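Local coordinates for protein ethylbenzene dehydrogenase beta-subunit (Aromatoleum aromaticum, PDB 2IVF) that carries three 4Fe-4S clusters and one 3Fe-4S cluster as the ferredoxin-like iron-sulfur subunit of a haem-containing dehydrogenase and probably relays electrons between its cofactors, at residues G61-G73 and P82-D94. Sequence-based numbering, arbitrary orientation.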
loop_
_atom_site.group_PDB
_atom_site.type_symbol
_atom_site.label_atom_id
_atom_site.label_comp_id
_atom_site.label_asym_id
_atom_site.label_seq_id
_atom_site.Cartn_x
_atom_site.Cartn_y
_atom_site.Cartn_z
ATOM N N GLY B 61 16.976 -8.890 7.830
ATOM C CA GLY B 61 15.919 -8.741 8.825
ATOM C C GLY B 61 15.854 -10.026 9.634
ATOM O O GLY B 61 16.661 -10.940 9.419
ATOM N N LYS B 62 14.906 -10.093 10.552
ATOM C CA LYS B 62 14.750 -11.282 11.406
ATOM C C LYS B 62 13.958 -12.394 10.684
ATOM O O LYS B 62 13.988 -13.548 11.099
ATOM C CB LYS B 62 14.108 -10.915 12.736
ATOM C CG LYS B 62 15.021 -10.031 13.604
ATOM C CD LYS B 62 14.456 -9.782 14.944
ATOM C CE LYS B 62 15.257 -8.746 15.732
ATOM N NZ LYS B 62 14.583 -8.673 17.060
ATOM N N GLY B 63 13.316 -12.037 9.573
ATOM C CA GLY B 63 12.557 -12.970 8.789
ATOM C C GLY B 63 11.276 -13.377 9.484
ATOM O O GLY B 63 10.765 -12.688 10.383
ATOM N N TYR B 64 10.735 -14.487 9.017
ATOM C CA TYR B 64 9.449 -14.956 9.450
ATOM C C TYR B 64 9.453 -16.471 9.478
ATOM O O TYR B 64 9.816 -17.064 8.506
ATOM C CB TYR B 64 8.341 -14.497 8.515
ATOM C CG TYR B 64 6.998 -15.049 8.965
ATOM C CD1 TYR B 64 6.298 -14.448 9.968
ATOM C CD2 TYR B 64 6.511 -16.240 8.467
ATOM C CE1 TYR B 64 5.101 -14.932 10.404
ATOM C CE2 TYR B 64 5.311 -16.743 8.894
ATOM C CZ TYR B 64 4.602 -16.101 9.876
ATOM O OH TYR B 64 3.401 -16.643 10.315
ATOM N N PRO B 65 9.084 -17.095 10.597
ATOM C CA PRO B 65 8.914 -16.458 11.876
ATOM C C PRO B 65 10.214 -15.794 12.288
ATOM O O PRO B 65 11.277 -16.086 11.717
ATOM C CB PRO B 65 8.598 -17.611 12.823
ATOM C CG PRO B 65 8.107 -18.688 11.947
ATOM C CD PRO B 65 8.760 -18.533 10.636
ATOM N N ARG B 66 10.098 -14.903 13.254
ATOM C CA ARG B 66 11.229 -14.224 13.849
ATOM C C ARG B 66 12.392 -15.168 14.165
ATOM O O ARG B 66 12.238 -16.144 14.882
ATOM C CB ARG B 66 10.792 -13.542 15.128
ATOM C CG ARG B 66 11.873 -12.652 15.749
ATOM C CD ARG B 66 11.341 -11.834 16.891
ATOM N NE ARG B 66 10.658 -12.597 17.927
ATOM C CZ ARG B 66 10.224 -12.082 19.078
ATOM N NH1 ARG B 66 10.432 -10.789 19.388
ATOM N NH2 ARG B 66 9.629 -12.871 19.962
ATOM N N ASP B 67 13.555 -14.815 13.626
ATOM C CA ASP B 67 14.795 -15.481 13.861
ATOM C C ASP B 67 14.696 -16.939 13.495
ATOM O O ASP B 67 15.319 -17.739 14.126
ATOM C CB ASP B 67 15.263 -15.282 15.312
ATOM C CG ASP B 67 15.772 -13.862 15.570
ATOM O OD1 ASP B 67 16.168 -13.194 14.611
ATOM O OD2 ASP B 67 15.787 -13.425 16.732
ATOM N N TYR B 68 13.931 -17.280 12.462
ATOM C CA TYR B 68 13.794 -18.706 12.043
ATOM C C TYR B 68 15.147 -19.376 11.754
ATOM O O TYR B 68 15.335 -20.609 11.914
ATOM C CB TYR B 68 12.881 -18.806 10.819
ATOM C CG TYR B 68 13.525 -18.598 9.456
ATOM C CD1 TYR B 68 13.622 -17.344 8.875
ATOM C CD2 TYR B 68 14.047 -19.678 8.750
ATOM C CE1 TYR B 68 14.198 -17.161 7.629
ATOM C CE2 TYR B 68 14.620 -19.525 7.524
ATOM C CZ TYR B 68 14.693 -18.265 6.946
ATOM O OH TYR B 68 15.267 -18.163 5.723
ATOM N N GLU B 69 16.096 -18.553 11.311
ATOM C CA GLU B 69 17.458 -19.014 10.949
ATOM C C GLU B 69 18.260 -19.363 12.159
ATOM O O GLU B 69 19.364 -19.918 12.029
ATOM C CB GLU B 69 18.193 -17.932 10.100
ATOM C CG GLU B 69 17.533 -17.656 8.810
ATOM C CD GLU B 69 18.003 -16.376 8.097
ATOM O OE1 GLU B 69 17.991 -15.333 8.743
ATOM O OE2 GLU B 69 18.356 -16.419 6.882
ATOM N N ARG B 70 17.733 -19.052 13.344
ATOM C CA ARG B 70 18.368 -19.459 14.595
ATOM C C ARG B 70 17.650 -20.618 15.285
ATOM O O ARG B 70 18.041 -20.995 16.368
ATOM C CB ARG B 70 18.393 -18.286 15.568
ATOM C CG ARG B 70 19.049 -17.051 14.999
ATOM C CD ARG B 70 19.722 -16.243 16.081
ATOM N NE ARG B 70 20.834 -15.502 15.476
ATOM C CZ ARG B 70 20.989 -14.174 15.515
ATOM N NH1 ARG B 70 20.117 -13.389 16.166
ATOM N NH2 ARG B 70 22.043 -13.624 14.906
ATOM N N LYS B 71 16.608 -21.159 14.686
ATOM C CA LYS B 71 15.733 -22.075 15.397
ATOM C C LYS B 71 15.948 -23.564 15.058
ATOM O O LYS B 71 15.113 -24.423 15.390
ATOM C CB LYS B 71 14.296 -21.626 15.283
ATOM C CG LYS B 71 14.035 -20.313 16.066
ATOM C CD LYS B 71 12.559 -19.914 16.002
ATOM C CE LYS B 71 12.215 -18.845 17.025
ATOM N NZ LYS B 71 13.228 -17.798 17.124
ATOM N N GLY B 72 17.055 -23.868 14.392
ATOM C CA GLY B 72 17.447 -25.254 14.199
ATOM C C GLY B 72 16.570 -26.040 13.237
ATOM O O GLY B 72 15.874 -25.470 12.417
ATOM N N GLY B 73 16.614 -27.361 13.362
ATOM C CA GLY B 73 15.918 -28.243 12.438
ATOM C C GLY B 73 16.775 -28.551 11.227
ATOM O O GLY B 73 17.955 -28.193 11.166
ATOM N N PRO B 82 18.414 -30.713 16.100
ATOM C CA PRO B 82 17.299 -30.355 16.960
ATOM C C PRO B 82 16.865 -28.949 16.652
ATOM O O PRO B 82 17.633 -28.155 16.086
ATOM C CB PRO B 82 17.875 -30.477 18.367
ATOM C CG PRO B 82 19.343 -30.256 18.187
ATOM C CD PRO B 82 19.678 -30.829 16.848
ATOM N N GLY B 83 15.611 -28.648 16.946
ATOM C CA GLY B 83 15.080 -27.336 16.677
ATOM C C GLY B 83 14.216 -26.843 17.813
ATOM O O GLY B 83 14.008 -27.554 18.780
ATOM N N VAL B 84 13.739 -25.609 17.707
ATOM C CA VAL B 84 12.916 -25.035 18.771
ATOM C C VAL B 84 11.645 -24.455 18.197
ATOM O O VAL B 84 11.604 -24.060 17.042
ATOM C CB VAL B 84 13.662 -23.957 19.595
ATOM C CG1 VAL B 84 14.929 -24.529 20.218
ATOM C CG2 VAL B 84 14.005 -22.800 18.785
ATOM N N LEU B 85 10.611 -24.386 19.022
ATOM C CA LEU B 85 9.307 -23.997 18.571
ATOM C C LEU B 85 9.189 -22.496 18.590
ATOM O O LEU B 85 9.553 -21.851 19.583
ATOM C CB LEU B 85 8.226 -24.597 19.460
ATOM C CG LEU B 85 8.114 -26.108 19.333
ATOM C CD1 LEU B 85 7.263 -26.656 20.443
ATOM C CD2 LEU B 85 7.573 -26.484 17.975
ATOM N N PRO B 86 8.676 -21.927 17.503
ATOM C CA PRO B 86 8.304 -20.533 17.558
ATOM C C PRO B 86 7.095 -20.264 18.426
ATOM O O PRO B 86 6.196 -21.113 18.579
ATOM C CB PRO B 86 7.944 -20.194 16.115
ATOM C CG PRO B 86 8.329 -21.331 15.323
ATOM C CD PRO B 86 8.432 -22.505 16.181
ATOM N N THR B 87 7.065 -19.044 18.936
ATOM C CA THR B 87 5.955 -18.574 19.727
ATOM C C THR B 87 4.968 -17.874 18.801
ATOM O O THR B 87 5.241 -17.669 17.610
ATOM C CB THR B 87 6.454 -17.583 20.768
ATOM O OG1 THR B 87 7.077 -16.509 20.052
ATOM C CG2 THR B 87 7.455 -18.242 21.778
ATOM N N LEU B 88 3.796 -17.520 19.343
ATOM C CA LEU B 88 2.798 -16.770 18.609
ATOM C C LEU B 88 3.381 -15.452 18.113
ATOM O O LEU B 88 3.156 -15.038 16.956
ATOM C CB LEU B 88 1.592 -16.463 19.494
ATOM C CG LEU B 88 0.459 -15.645 18.864
ATOM C CD1 LEU B 88 0.179 -16.164 17.474
ATOM C CD2 LEU B 88 -0.797 -15.663 19.757
ATOM N N ILE B 89 4.130 -14.794 19.003
ATOM C CA ILE B 89 4.777 -13.530 18.630
ATOM C C ILE B 89 5.798 -13.763 17.540
ATOM O O ILE B 89 5.786 -13.041 16.545
ATOM C CB ILE B 89 5.393 -12.781 19.840
ATOM C CG1 ILE B 89 4.274 -12.315 20.769
ATOM C CG2 ILE B 89 6.195 -11.521 19.417
ATOM C CD1 ILE B 89 4.776 -12.006 22.142
ATOM N N ASP B 90 6.643 -14.784 17.687
ATOM C CA ASP B 90 7.626 -15.121 16.637
ATOM C C ASP B 90 6.910 -15.292 15.293
ATOM O O ASP B 90 7.440 -14.935 14.232
ATOM C CB ASP B 90 8.367 -16.431 16.926
ATOM C CG ASP B 90 9.333 -16.356 18.075
ATOM O OD1 ASP B 90 9.880 -15.274 18.354
ATOM O OD2 ASP B 90 9.574 -17.426 18.692
ATOM N N SER B 91 5.688 -15.850 15.350
ATOM C CA SER B 91 4.921 -16.190 14.190
ATOM C C SER B 91 4.082 -15.029 13.697
ATOM O O SER B 91 3.180 -15.196 12.878
ATOM C CB SER B 91 4.056 -17.420 14.498
ATOM O OG SER B 91 4.897 -18.476 14.956
ATOM N N GLY B 92 4.354 -13.847 14.228
ATOM C CA GLY B 92 3.757 -12.623 13.702
ATOM C C GLY B 92 2.560 -12.117 14.489
ATOM O O GLY B 92 2.028 -11.056 14.174
ATOM N N ASP B 93 2.122 -12.896 15.483
ATOM C CA ASP B 93 1.048 -12.507 16.389
ATOM C C ASP B 93 -0.230 -12.486 15.566
ATOM O O ASP B 93 -0.250 -12.978 14.453
ATOM C CB ASP B 93 1.322 -11.129 17.008
ATOM C CG ASP B 93 0.729 -10.967 18.432
ATOM O OD1 ASP B 93 -0.498 -11.192 18.613
ATOM O OD2 ASP B 93 1.501 -10.581 19.340
ATOM N N ASP B 94 -1.286 -11.912 16.134
ATOM C CA ASP B 94 -2.579 -11.783 15.462
ATOM C C ASP B 94 -3.195 -10.557 16.138
ATOM O O ASP B 94 -4.060 -10.651 17.035
ATOM C CB ASP B 94 -3.415 -13.043 15.637
ATOM C CG ASP B 94 -4.830 -12.906 15.080
ATOM O OD1 ASP B 94 -5.042 -12.118 14.152
ATOM O OD2 ASP B 94 -5.721 -13.618 15.593
HETATM O O HOH W 1 12.565 -15.615 18.983
#
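Arg66 and Asp90 form the salt bridge at the centre of a loop-to-loop contact, in which 61-73, following strand 55-59, packs on 82-94, leading toward helix 99-104. Arg66 lies across the aspartate at about a right angle and grips it side-on: NE meets Asp90 OD1 at 2.8 Å, nearly along the C-O axis, while NH2 reaches the same oxygen from above the carboxylate plane. A bend at chi3 (53°) of the otherwise extended Arg66 chain turns this edge of the guanidinium toward the acid; Ile89 CG2 packs over one guanidinium face. The backbones add a bond from Arg66 N to Asp90 O (2.8 Å).

The other carboxylate oxygen, Asp90 OD2, accepts from Thr87 N and makes a long ion pair with Lys71 NZ (4.0 Å). Lys71 reaches back to donate to Arg66 O, and a water joins its NZ to Asp90 OD1, so Asp90 is held on several sides and its charge is probably well stabilised. Next to this network, Pro65, preceded by a cis peptide, sets CB against Pro86 CB at 4.2 Å, and the Tyr64 hydroxyl lies 3.0 Å from Ser91 O, near the ring plane.

Farther along, Val84 N binds Lys71 O and Gly73 N binds Pro82 O (3.0 Å), giving a single bridge between Gly72 and Gly83. Val84 CG2 lies against Lys71 CB and CG.

Thr87 OG1 accepts from Asp90 N in an ST motif that leads into the type I turn Ile89-Gly92. The whole is a salt-bridge network joining two turn-rich loops of a ferredoxin-like iron-sulfur subunit.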